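Local coordinates for protein PbICP-C (PDB 3PNR) that probably inhibits papain-like cysteine proteases, being the C-terminal, chagasin-like domain of a malaria parasite's inhibitor of cysteine proteases, at residues Glu53-Asp58 with Ile182-Gln187; Tyr67-Leu72 with Asn178-Tyr183; Leu72-Asp77 with Ile100-Pro105; Pro79-Glu84 with Tyr162-Tyr167. All coordinates share one frame; numbering follows the deposited sequence.

Contact 1: residues Glu53-Asp58 with Ile182-Gln187; sequences EILCID and IYVTVQ
The hydrophobic core between the two sheets of a beta sandwich is where L55 and I57 of segment 53-58 meet V184 and I182 of segment 182-187. L55 approaches V184 with one methyl: CD2 of L55 lies 4.3 Å from CG2 of V184. Two residues along, CD1 of I57 comes to 4.5 Å from CG1 of I182. Both are loose van der Waals approaches, and together they bury about 109 Å² over the two sides. The L55 chain reaches across because its CG stands anti to the backbone N (chi1 172°), which carries the isobutyl group out toward the opposing strand.

The CA atoms of L55 and V184 are 9.8 Å apart and those of I57 and I182 9.5 Å, a separation of stacked sheets rather than of hydrogen-bonded neighbours. The pairing 55 with 184 and 57 with 182 also shows that the two strands run in opposite senses. Strand 54-62 belongs to the five-stranded sheet and strand 178-186 to the four-stranded one, a layout consistent with the immunoglobulin-like fold of chagasin-type inhibitors.

All four side chains are buried, and other strands close the core around them. L55 rests also on I153 and L49, I57 on L31 and I153, and I182 on I45 and on the ring of Y165.

Contact 2: residues Tyr67-Leu72 with Asn178-Tyr183; sequences YLWVLL and NTKIIY
Similar first torsions bring W69 and K180 together: in each, CG stands anti to the carbonyl carbon and beside the backbone N, with chi1 at -74° in W69 and -53° in K180. The indole thereby swings its six-membered ring toward segment 178-183, while the lysine offers the aliphatic start of its chain. CG of K180 is the atom that touches, 3.9 Å from CZ3 of W69 and 3.9 Å from CH2 of W69, so it sits across the bond joining those two ring carbons. The two side chains meet at a slant. CZ3 of W69 also lies 4.0 Å from the backbone O of N178.

The contact itself is van der Waals packing, and the polar ends of its residues are served by others. NE1 of W69 donates to the backbone O of E60; the K180 chain, bent at chi2 and again at chi4, carries NZ into a salt bridge with E43; OD1 of N178 is hydrogen-bonded to N41. The bond to E60 helps set the rotation of the indole, and E43 probably offsets the charge of the buried lysine. The side chain of W69 is about 6 Å from a second bound cadmium ion, distinct from the one held by H75 and D77.

Strands 68-75 and 178-186 share a sheet without being neighbours: the CA atoms of W69 and N178 are 9.2 Å apart, and strand 159-168 runs between them, antiparallel to both. The two side chains thus meet above that middle strand, whose Y167 ring also meets the indole, with P105 of strand 100-107 packed against W69 from the opposite sheet.

Contact 3: residues Leu72-Asp77 with Ile100-Pro105; sequences LGIHKD and ISVTQP. With CD (cadmium ion), chain F.
Ahead of I74, the residue that meets I100 and V102, strand 68-75 carries a classic beta bulge: L72 and G73 both face V164 of the neighbouring strand 159-168. Beyond this irregularity I74 directs its side chain into the interior of the beta sandwich, toward strand 100-107 of the other sheet. The CA atoms of I74 and V102 are 8.4 Å apart, which is sheet-to-sheet packing. The two branches of I74 divide the work. Its CG2, anti to the backbone N, meets CG2 of I100 at 4.0 Å, whereas the longer branch ends with CD1 at 3.4 Å from CG2 of V102. These side chains cross at a slant, and the apolar layer is continued by F95 and I163, both of which touch I74.

H75 follows on the other side of the strand and binds a cadmium ion through ND1, 2.4 Å from the metal. K76, at the turn, forms a salt bridge with E99, a residue just before I100, adding a charged tie between the same two parts of the chain. D77 is the second residue of this chain at the metal site: with chi1 at 60°, its carboxylate is turned back toward the cadmium. The grip is bidentate but uneven, the metal lying 2.2 Å from OD1 of D77 and 2.7 Å from OD2 of D77, with water 1 as a further ligand at 2.5 Å.

Contact 4: residues Pro79-Glu84 with Tyr162-Tyr167; sequences PIINPE and YIVYSY
One face of the Y162 ring is covered by the pyrrolidine of P79, whose CD stands 3.5 Å above the ring plane and is displaced toward the rim. The geometry is that of a CH-pi contact: CD of P79 is 3.9 Å from the Y162 ring centroid and 25° off the ring normal. The displacement is toward the base of the ring, since the nearest ring atom is CG of Y162, and CG of P79 packs 3.6 Å from CB of Y162. The Y183 ring of the adjacent strand also meets that of Y162, their planes inclined by about 40°.

V164, two residues along the same strand, continues the surface. With chi1 at -177° its two methyls are split between partners: CG2 of V164 lies 3.8 Å from CG of P79, and CG1 of V164 lies 4.1 Å from CD1 of I81. In both pairs the side chains lie alongside each other, pointing opposite ways. The loop after strand 68-75 is thereby laid over the outer face of the four-stranded sheet, while I163 and Y165 point to the sandwich interior. T179 extends the patch, touching both I81 and V164.

All the touching atoms are carbon, so this part of the loop is held by apolar burial and the tyrosine's pi cloud. The CD hydrogens of P79, next to the ring nitrogen and probably slightly positive, suit that face.

How the contacts relate
Strand 159-168, the second segment of contact 4, ties the set together. It pairs with strand 178-186 through I182 N to I163 O (2.8 Å) and K180 N to Y165 O (2.7 Å), and with strand 68-75 through L72 N to V164 O (2.7 Å). Contact 2 spans it, its centre about 6 Å from that of contact 4. Contacts 1 and 3 join the two sheets, with centres about 11 Å apart, whereas contact 4 covers the outer face. Contact 2 reaches contact 3 by L71 O to Q104 NE2 (2.8 Å). The cadmium of contact 3 lies about 6 Å from the side chain of P79, hence close to contact 4.

Contact 1: residues Glu53-Asp58 with Ile182-Gln187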
# COMPACT_ATOMS: atom_id res chain seq x y z
N GLU B 53 14.78 -4.30 34.30
CA GLU B 53 13.80 -5.16 33.63
C GLU B 53 13.50 -4.64 32.22
O GLU B 53 13.31 -3.44 32.01
CB GLU B 53 12.52 -5.24 34.46
CG GLU B 53 11.50 -6.27 33.97
CD GLU B 53 10.23 -6.27 34.81
OE1 GLU B 53 9.99 -5.28 35.53
OE2 GLU B 53 9.48 -7.27 34.74
N ILE B 54 13.44 -5.56 31.25
CA ILE B 54 13.22 -5.18 29.85
C ILE B 54 11.77 -5.39 29.40
O ILE B 54 11.19 -6.46 29.59
CB ILE B 54 14.18 -5.92 28.90
CG1 ILE B 54 15.38 -5.02 28.58
CG2 ILE B 54 13.46 -6.31 27.62
CD1 ILE B 54 16.42 -5.66 27.68
N LEU B 55 11.20 -4.34 28.79
CA LEU B 55 9.80 -4.34 28.39
C LEU B 55 9.63 -4.37 26.87
O LEU B 55 10.18 -3.53 26.15
CB LEU B 55 9.09 -3.12 28.97
CG LEU B 55 7.66 -2.83 28.51
CD1 LEU B 55 6.74 -4.01 28.79
CD2 LEU B 55 7.14 -1.54 29.15
N CYS B 56 8.86 -5.35 26.39
CA CYS B 56 8.63 -5.54 24.96
C CYS B 56 7.30 -4.93 24.53
O CYS B 56 6.23 -5.37 24.98
CB CYS B 56 8.66 -7.03 24.59
SG CYS B 56 10.17 -7.94 25.04
N ILE B 57 7.35 -3.93 23.67
CA ILE B 57 6.14 -3.36 23.09
C ILE B 57 5.90 -3.95 21.69
O ILE B 57 6.70 -3.76 20.77
CB ILE B 57 6.20 -1.83 23.01
CG1 ILE B 57 6.54 -1.24 24.38
CG2 ILE B 57 4.87 -1.27 22.54
CD1 ILE B 57 5.40 -1.30 25.38
N ASP B 58 4.80 -4.69 21.57
CA ASP B 58 4.41 -5.30 20.29
C ASP B 58 3.35 -4.44 19.60
O ASP B 58 2.21 -4.34 20.06
CB ASP B 58 3.88 -6.72 20.51
CG ASP B 58 4.98 -7.73 20.74
OD1 ASP B 58 6.16 -7.33 20.88
OD2 ASP B 58 4.67 -8.94 20.76
N ILE B 182 2.64 5.29 26.62
CA ILE B 182 2.92 4.35 27.69
C ILE B 182 3.40 5.15 28.89
O ILE B 182 4.39 5.88 28.81
CB ILE B 182 4.02 3.35 27.31
CG1 ILE B 182 3.78 2.82 25.91
CG2 ILE B 182 4.08 2.23 28.33
CD1 ILE B 182 2.35 2.47 25.64
N TYR B 183 2.69 5.01 30.01
CA TYR B 183 3.11 5.64 31.25
C TYR B 183 3.85 4.62 32.12
O TYR B 183 3.23 3.84 32.85
CB TYR B 183 1.92 6.23 32.00
CG TYR B 183 2.33 7.00 33.23
CD1 TYR B 183 3.13 8.13 33.12
CD2 TYR B 183 1.94 6.59 34.49
CE1 TYR B 183 3.52 8.84 34.24
CE2 TYR B 183 2.33 7.29 35.62
CZ TYR B 183 3.12 8.41 35.49
OH TYR B 183 3.50 9.11 36.61
N VAL B 184 5.17 4.64 32.03
CA VAL B 184 6.02 3.65 32.69
C VAL B 184 6.62 4.19 33.99
O VAL B 184 7.13 5.31 34.04
CB VAL B 184 7.16 3.20 31.76
CG1 VAL B 184 8.14 2.32 32.51
CG2 VAL B 184 6.59 2.47 30.55
N THR B 185 6.56 3.37 35.04
CA THR B 185 7.17 3.72 36.31
C THR B 185 8.36 2.80 36.59
O THR B 185 8.19 1.58 36.73
CB THR B 185 6.17 3.60 37.48
OG1 THR B 185 5.90 2.22 37.75
CG2 THR B 185 4.86 4.32 37.14
N VAL B 186 9.56 3.37 36.64
CA VAL B 186 10.75 2.61 36.99
C VAL B 186 10.98 2.64 38.50
O VAL B 186 11.23 3.69 39.09
CB VAL B 186 12.01 3.15 36.28
CG1 VAL B 186 13.25 2.39 36.73
CG2 VAL B 186 11.85 3.06 34.77
N GLN B 187 10.88 1.47 39.13
CA GLN B 187 11.05 1.37 40.57
C GLN B 187 12.11 0.32 40.92
O GLN B 187 12.13 -0.77 40.34
CB GLN B 187 9.73 1.00 41.23
CG GLN B 187 9.40 -0.48 41.17
CD GLN B 187 7.92 -0.75 41.10
OE1 GLN B 187 7.16 0.04 40.53
NE2 GLN B 187 7.49 -1.87 41.67
OXT GLN B 187 12.96 0.54 41.78

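Contact 2: residues Tyr67-Leu72 with Asn178-Tyr183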
# COMPACT_ATOMS: atom_id res chain seq x y z
N TYR B 67 0.55 3.75 6.59
CA TYR B 67 0.82 4.06 7.98
C TYR B 67 2.04 3.30 8.49
O TYR B 67 2.21 2.12 8.18
CB TYR B 67 -0.38 3.71 8.85
CG TYR B 67 -1.60 4.55 8.57
CD1 TYR B 67 -2.40 4.30 7.46
CD2 TYR B 67 -1.95 5.59 9.43
CE1 TYR B 67 -3.51 5.08 7.20
CE2 TYR B 67 -3.07 6.37 9.17
CZ TYR B 67 -3.85 6.11 8.06
OH TYR B 67 -4.96 6.87 7.80
N LEU B 68 2.88 3.97 9.27
CA LEU B 68 3.92 3.29 10.04
C LEU B 68 3.96 3.72 11.52
O LEU B 68 3.51 4.81 11.87
CB LEU B 68 5.30 3.40 9.38
CG LEU B 68 5.95 4.75 9.04
CD1 LEU B 68 5.26 5.93 9.71
CD2 LEU B 68 7.43 4.71 9.40
N TRP B 69 4.49 2.85 12.37
CA TRP B 69 4.69 3.15 13.78
C TRP B 69 6.00 3.90 13.99
O TRP B 69 7.07 3.43 13.59
CB TRP B 69 4.72 1.86 14.59
CG TRP B 69 3.40 1.21 14.77
CD1 TRP B 69 2.91 0.14 14.09
CD2 TRP B 69 2.37 1.60 15.71
NE1 TRP B 69 1.65 -0.17 14.54
CE2 TRP B 69 1.30 0.71 15.54
CE3 TRP B 69 2.27 2.61 16.67
CZ2 TRP B 69 0.13 0.79 16.29
CZ3 TRP B 69 1.10 2.69 17.42
CH2 TRP B 69 0.05 1.79 17.23
N VAL B 70 5.91 5.06 14.63
CA VAL B 70 7.09 5.87 14.95
C VAL B 70 7.18 6.18 16.45
O VAL B 70 6.20 6.60 17.06
CB VAL B 70 7.06 7.19 14.17
CG1 VAL B 70 8.37 7.95 14.32
CG2 VAL B 70 6.78 6.92 12.72
N LEU B 71 8.35 5.95 17.04
CA LEU B 71 8.58 6.39 18.42
C LEU B 71 8.81 7.89 18.40
O LEU B 71 9.77 8.37 17.80
CB LEU B 71 9.77 5.69 19.05
CG LEU B 71 10.31 6.39 20.31
CD1 LEU B 71 9.39 6.17 21.51
CD2 LEU B 71 11.73 5.93 20.61
N LEU B 72 7.92 8.63 19.05
CA LEU B 72 7.89 10.08 18.91
C LEU B 72 8.54 10.84 20.07
O LEU B 72 8.95 11.98 19.90
CB LEU B 72 6.46 10.57 18.70
CG LEU B 72 5.85 10.29 17.33
CD1 LEU B 72 4.39 10.69 17.33
CD2 LEU B 72 6.62 11.01 16.23
N ASN B 178 -3.30 7.11 15.19
CA ASN B 178 -3.54 6.39 16.44
C ASN B 178 -2.31 6.49 17.34
O ASN B 178 -1.26 5.91 17.06
CB ASN B 178 -3.84 4.91 16.19
CG ASN B 178 -5.21 4.68 15.56
OD1 ASN B 178 -6.08 4.05 16.16
ND2 ASN B 178 -5.40 5.17 14.34
N THR B 179 -2.44 7.22 18.45
CA THR B 179 -1.31 7.50 19.31
C THR B 179 -1.36 6.68 20.59
O THR B 179 -2.41 6.58 21.23
CB THR B 179 -1.25 8.98 19.64
OG1 THR B 179 -1.34 9.74 18.42
CG2 THR B 179 0.04 9.33 20.37
N LYS B 180 -0.23 6.06 20.94
CA LYS B 180 -0.12 5.28 22.17
C LYS B 180 0.90 5.89 23.13
O LYS B 180 2.10 5.89 22.85
CB LYS B 180 0.27 3.83 21.88
CG LYS B 180 -0.61 3.11 20.86
CD LYS B 180 -2.09 3.17 21.20
CE LYS B 180 -2.86 2.13 20.38
NZ LYS B 180 -4.20 2.62 19.97
N ILE B 181 0.40 6.41 24.25
CA ILE B 181 1.26 6.83 25.35
C ILE B 181 1.41 5.72 26.38
O ILE B 181 0.42 5.24 26.94
CB ILE B 181 0.68 8.04 26.08
CG1 ILE B 181 0.33 9.14 25.08
CG2 ILE B 181 1.65 8.51 27.17
CD1 ILE B 181 -0.88 9.95 25.47
N ILE B 182 2.64 5.29 26.62
CA ILE B 182 2.92 4.35 27.69
C ILE B 182 3.40 5.15 28.89
O ILE B 182 4.39 5.88 28.81
CB ILE B 182 4.02 3.35 27.31
CG1 ILE B 182 3.78 2.82 25.91
CG2 ILE B 182 4.08 2.23 28.33
CD1 ILE B 182 2.35 2.47 25.64
N TYR B 183 2.69 5.01 30.01
CA TYR B 183 3.11 5.64 31.25
C TYR B 183 3.85 4.62 32.12
O TYR B 183 3.23 3.84 32.85
CB TYR B 183 1.92 6.23 32.00
CG TYR B 183 2.33 7.00 33.23
CD1 TYR B 183 3.13 8.13 33.12
CD2 TYR B 183 1.94 6.59 34.49
CE1 TYR B 183 3.52 8.84 34.24
CE2 TYR B 183 2.33 7.29 35.62
CZ TYR B 183 3.12 8.41 35.49
OH TYR B 183 3.50 9.11 36.61

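Contact 3: residues Leu72-Asp77 with Ile100-Pro105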
# COMPACT_ATOMS: atom_id res chain seq x y z
N LEU B 72 7.92 8.63 19.05
CA LEU B 72 7.89 10.08 18.91
C LEU B 72 8.54 10.84 20.07
O LEU B 72 8.95 11.98 19.90
CB LEU B 72 6.46 10.57 18.70
CG LEU B 72 5.85 10.29 17.33
CD1 LEU B 72 4.39 10.69 17.33
CD2 LEU B 72 6.62 11.01 16.23
N GLY B 73 8.61 10.22 21.24
CA GLY B 73 9.20 10.91 22.37
C GLY B 73 9.12 10.25 23.73
O GLY B 73 8.26 9.41 23.99
N ILE B 74 10.06 10.65 24.60
CA ILE B 74 10.04 10.31 26.02
C ILE B 74 9.91 11.63 26.79
O ILE B 74 10.70 12.55 26.58
CB ILE B 74 11.34 9.61 26.44
CG1 ILE B 74 11.72 8.52 25.45
CG2 ILE B 74 11.19 9.01 27.84
CD1 ILE B 74 10.97 7.21 25.66
N HIS B 75 8.91 11.73 27.67
CA HIS B 75 8.69 12.96 28.44
C HIS B 75 8.56 12.70 29.94
O HIS B 75 8.12 11.64 30.37
CB HIS B 75 7.44 13.69 27.95
CG HIS B 75 7.38 13.89 26.47
ND1 HIS B 75 7.95 14.97 25.83
CD2 HIS B 75 6.81 13.14 25.49
CE1 HIS B 75 7.75 14.87 24.53
NE2 HIS B 75 7.06 13.77 24.30
N LYS B 76 8.94 13.69 30.73
CA LYS B 76 8.59 13.69 32.15
C LYS B 76 7.22 14.33 32.28
O LYS B 76 6.39 13.88 33.07
CB LYS B 76 9.63 14.44 32.98
CG LYS B 76 10.86 13.62 33.30
CD LYS B 76 10.49 12.34 34.03
CE LYS B 76 11.62 11.32 34.01
NZ LYS B 76 12.88 11.88 34.57
N ASP B 77 7.00 15.38 31.50
CA ASP B 77 5.70 16.04 31.41
C ASP B 77 4.68 15.17 30.68
O ASP B 77 5.01 14.52 29.68
CB ASP B 77 5.82 17.37 30.66
CG ASP B 77 6.35 17.20 29.24
OD1 ASP B 77 7.46 16.64 29.10
OD2 ASP B 77 5.66 17.61 28.28
N ILE B 100 16.74 6.17 30.96
CA ILE B 100 15.93 5.21 30.20
C ILE B 100 16.42 5.07 28.76
O ILE B 100 17.07 5.97 28.22
CB ILE B 100 14.44 5.64 30.19
CG1 ILE B 100 13.55 4.53 29.63
CG2 ILE B 100 14.27 6.95 29.41
CD1 ILE B 100 12.09 4.65 30.05
N SER B 101 16.11 3.94 28.14
CA SER B 101 16.41 3.75 26.73
C SER B 101 15.26 3.05 25.99
O SER B 101 14.77 1.99 26.42
CB SER B 101 17.72 2.98 26.55
OG SER B 101 17.52 1.59 26.74
N VAL B 102 14.82 3.66 24.89
CA VAL B 102 13.76 3.09 24.06
C VAL B 102 14.08 3.16 22.56
O VAL B 102 14.59 4.17 22.06
CB VAL B 102 12.39 3.73 24.35
CG1 VAL B 102 11.27 2.79 23.92
CG2 VAL B 102 12.25 4.08 25.83
N THR B 103 13.79 2.08 21.86
CA THR B 103 14.16 1.95 20.45
C THR B 103 13.02 2.26 19.49
O THR B 103 11.85 2.04 19.82
CB THR B 103 14.66 0.53 20.16
OG1 THR B 103 13.67 -0.41 20.62
CG2 THR B 103 15.97 0.27 20.88
N GLN B 104 13.36 2.78 18.31
CA GLN B 104 12.37 2.97 17.25
C GLN B 104 11.80 1.62 16.84
O GLN B 104 12.53 0.63 16.77
CB GLN B 104 13.02 3.64 16.03
CG GLN B 104 13.28 5.13 16.19
CD GLN B 104 12.00 5.95 16.22
OE1 GLN B 104 10.92 5.48 15.83
NE2 GLN B 104 12.10 7.20 16.67
N PRO B 105 10.48 1.56 16.58
CA PRO B 105 9.92 0.27 16.19
C PRO B 105 10.60 -0.28 14.93
O PRO B 105 10.93 0.49 14.03
CB PRO B 105 8.44 0.58 15.93
CG PRO B 105 8.17 1.82 16.73
CD PRO B 105 9.45 2.62 16.66
CD CD F . 7.93 17.12 26.97
O HOH W 1 10.21 16.86 25.94

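Contact 4: residues Pro79-Glu84 with Tyr162-Tyr167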
# COMPACT_ATOMS: atom_id res chain seq x y z
N PRO B 79 2.44 14.49 27.99
CA PRO B 79 2.59 15.06 26.64
C PRO B 79 1.25 15.49 26.03
O PRO B 79 0.24 14.79 26.14
CB PRO B 79 3.19 13.91 25.83
CG PRO B 79 3.40 12.76 26.81
CD PRO B 79 2.48 13.02 27.95
N ILE B 80 1.25 16.65 25.38
CA ILE B 80 0.08 17.10 24.64
C ILE B 80 0.26 16.67 23.18
O ILE B 80 1.23 17.06 22.53
CB ILE B 80 -0.11 18.63 24.75
CG1 ILE B 80 -1.52 19.03 24.30
CG2 ILE B 80 0.96 19.38 23.96
CD1 ILE B 80 -2.61 18.57 25.24
N ILE B 81 -0.66 15.85 22.68
CA ILE B 81 -0.50 15.24 21.37
C ILE B 81 -1.06 16.07 20.23
O ILE B 81 -2.27 16.28 20.14
CB ILE B 81 -1.17 13.85 21.31
CG1 ILE B 81 -0.60 12.94 22.40
CG2 ILE B 81 -0.96 13.22 19.95
CD1 ILE B 81 0.90 12.85 22.39
N ASN B 82 -0.18 16.54 19.35
CA ASN B 82 -0.62 17.22 18.13
C ASN B 82 -0.01 16.63 16.85
O ASN B 82 1.15 16.89 16.54
CB ASN B 82 -0.34 18.72 18.20
CG ASN B 82 -1.09 19.49 17.13
OD1 ASN B 82 -2.14 19.05 16.64
ND2 ASN B 82 -0.57 20.65 16.74
N PRO B 83 -0.81 15.83 16.12
CA PRO B 83 -0.39 15.17 14.87
C PRO B 83 -0.01 16.18 13.79
O PRO B 83 0.83 15.88 12.94
CB PRO B 83 -1.64 14.38 14.46
CG PRO B 83 -2.42 14.19 15.73
CD PRO B 83 -2.18 15.45 16.51
N GLU B 84 -0.63 17.35 13.83
CA GLU B 84 -0.22 18.45 12.98
C GLU B 84 1.30 18.60 13.00
O GLU B 84 1.91 18.98 12.00
CB GLU B 84 -0.86 19.75 13.46
CG GLU B 84 -1.22 20.73 12.36
CD GLU B 84 -2.68 20.64 11.96
OE1 GLU B 84 -3.48 20.04 12.72
OE2 GLU B 84 -3.04 21.18 10.89
N TYR B 162 6.82 9.16 30.22
CA TYR B 162 5.81 9.14 29.16
C TYR B 162 6.48 8.79 27.84
O TYR B 162 7.19 9.62 27.25
CB TYR B 162 5.11 10.49 29.05
CG TYR B 162 4.12 10.77 30.15
CD1 TYR B 162 2.88 10.15 30.18
CD2 TYR B 162 4.43 11.66 31.17
CE1 TYR B 162 1.98 10.40 31.18
CE2 TYR B 162 3.54 11.92 32.18
CZ TYR B 162 2.31 11.28 32.19
OH TYR B 162 1.41 11.54 33.20
N ILE B 163 6.24 7.57 27.37
CA ILE B 163 6.76 7.11 26.09
C ILE B 163 5.67 7.19 25.02
O ILE B 163 4.59 6.63 25.19
CB ILE B 163 7.26 5.66 26.18
CG1 ILE B 163 8.15 5.49 27.41
CG2 ILE B 163 7.99 5.27 24.91
CD1 ILE B 163 8.89 4.18 27.46
N VAL B 164 5.95 7.91 23.94
CA VAL B 164 4.92 8.15 22.92
C VAL B 164 5.17 7.45 21.58
O VAL B 164 6.21 7.61 20.95
CB VAL B 164 4.71 9.65 22.69
CG1 VAL B 164 3.59 9.87 21.70
CG2 VAL B 164 4.39 10.34 24.01
N TYR B 165 4.19 6.65 21.18
CA TYR B 165 4.23 5.99 19.88
C TYR B 165 3.04 6.47 19.06
O TYR B 165 1.99 6.79 19.62
CB TYR B 165 4.11 4.48 20.03
CG TYR B 165 5.24 3.83 20.78
CD1 TYR B 165 6.44 3.55 20.15
CD2 TYR B 165 5.09 3.46 22.11
CE1 TYR B 165 7.47 2.94 20.82
CE2 TYR B 165 6.12 2.84 22.80
CZ TYR B 165 7.31 2.58 22.14
OH TYR B 165 8.35 1.97 22.81
N SER B 166 3.19 6.50 17.75
CA SER B 166 2.03 6.76 16.92
C SER B 166 2.10 6.04 15.59
O SER B 166 3.17 5.88 15.01
CB SER B 166 1.82 8.25 16.71
OG SER B 166 0.44 8.53 16.50
N TYR B 167 0.93 5.60 15.14
CA TYR B 167 0.72 4.98 13.85
C TYR B 167 0.06 6.06 13.01
O TYR B 167 -1.10 6.40 13.24
CB TYR B 167 -0.23 3.80 14.03
CG TYR B 167 -0.29 2.79 12.89
CD1 TYR B 167 0.85 2.15 12.44
CD2 TYR B 167 -1.51 2.45 12.31
CE1 TYR B 167 0.79 1.22 11.41
CE2 TYR B 167 -1.58 1.53 11.29
CZ TYR B 167 -0.43 0.91 10.84
OH TYR B 167 -0.50 -0.01 9.83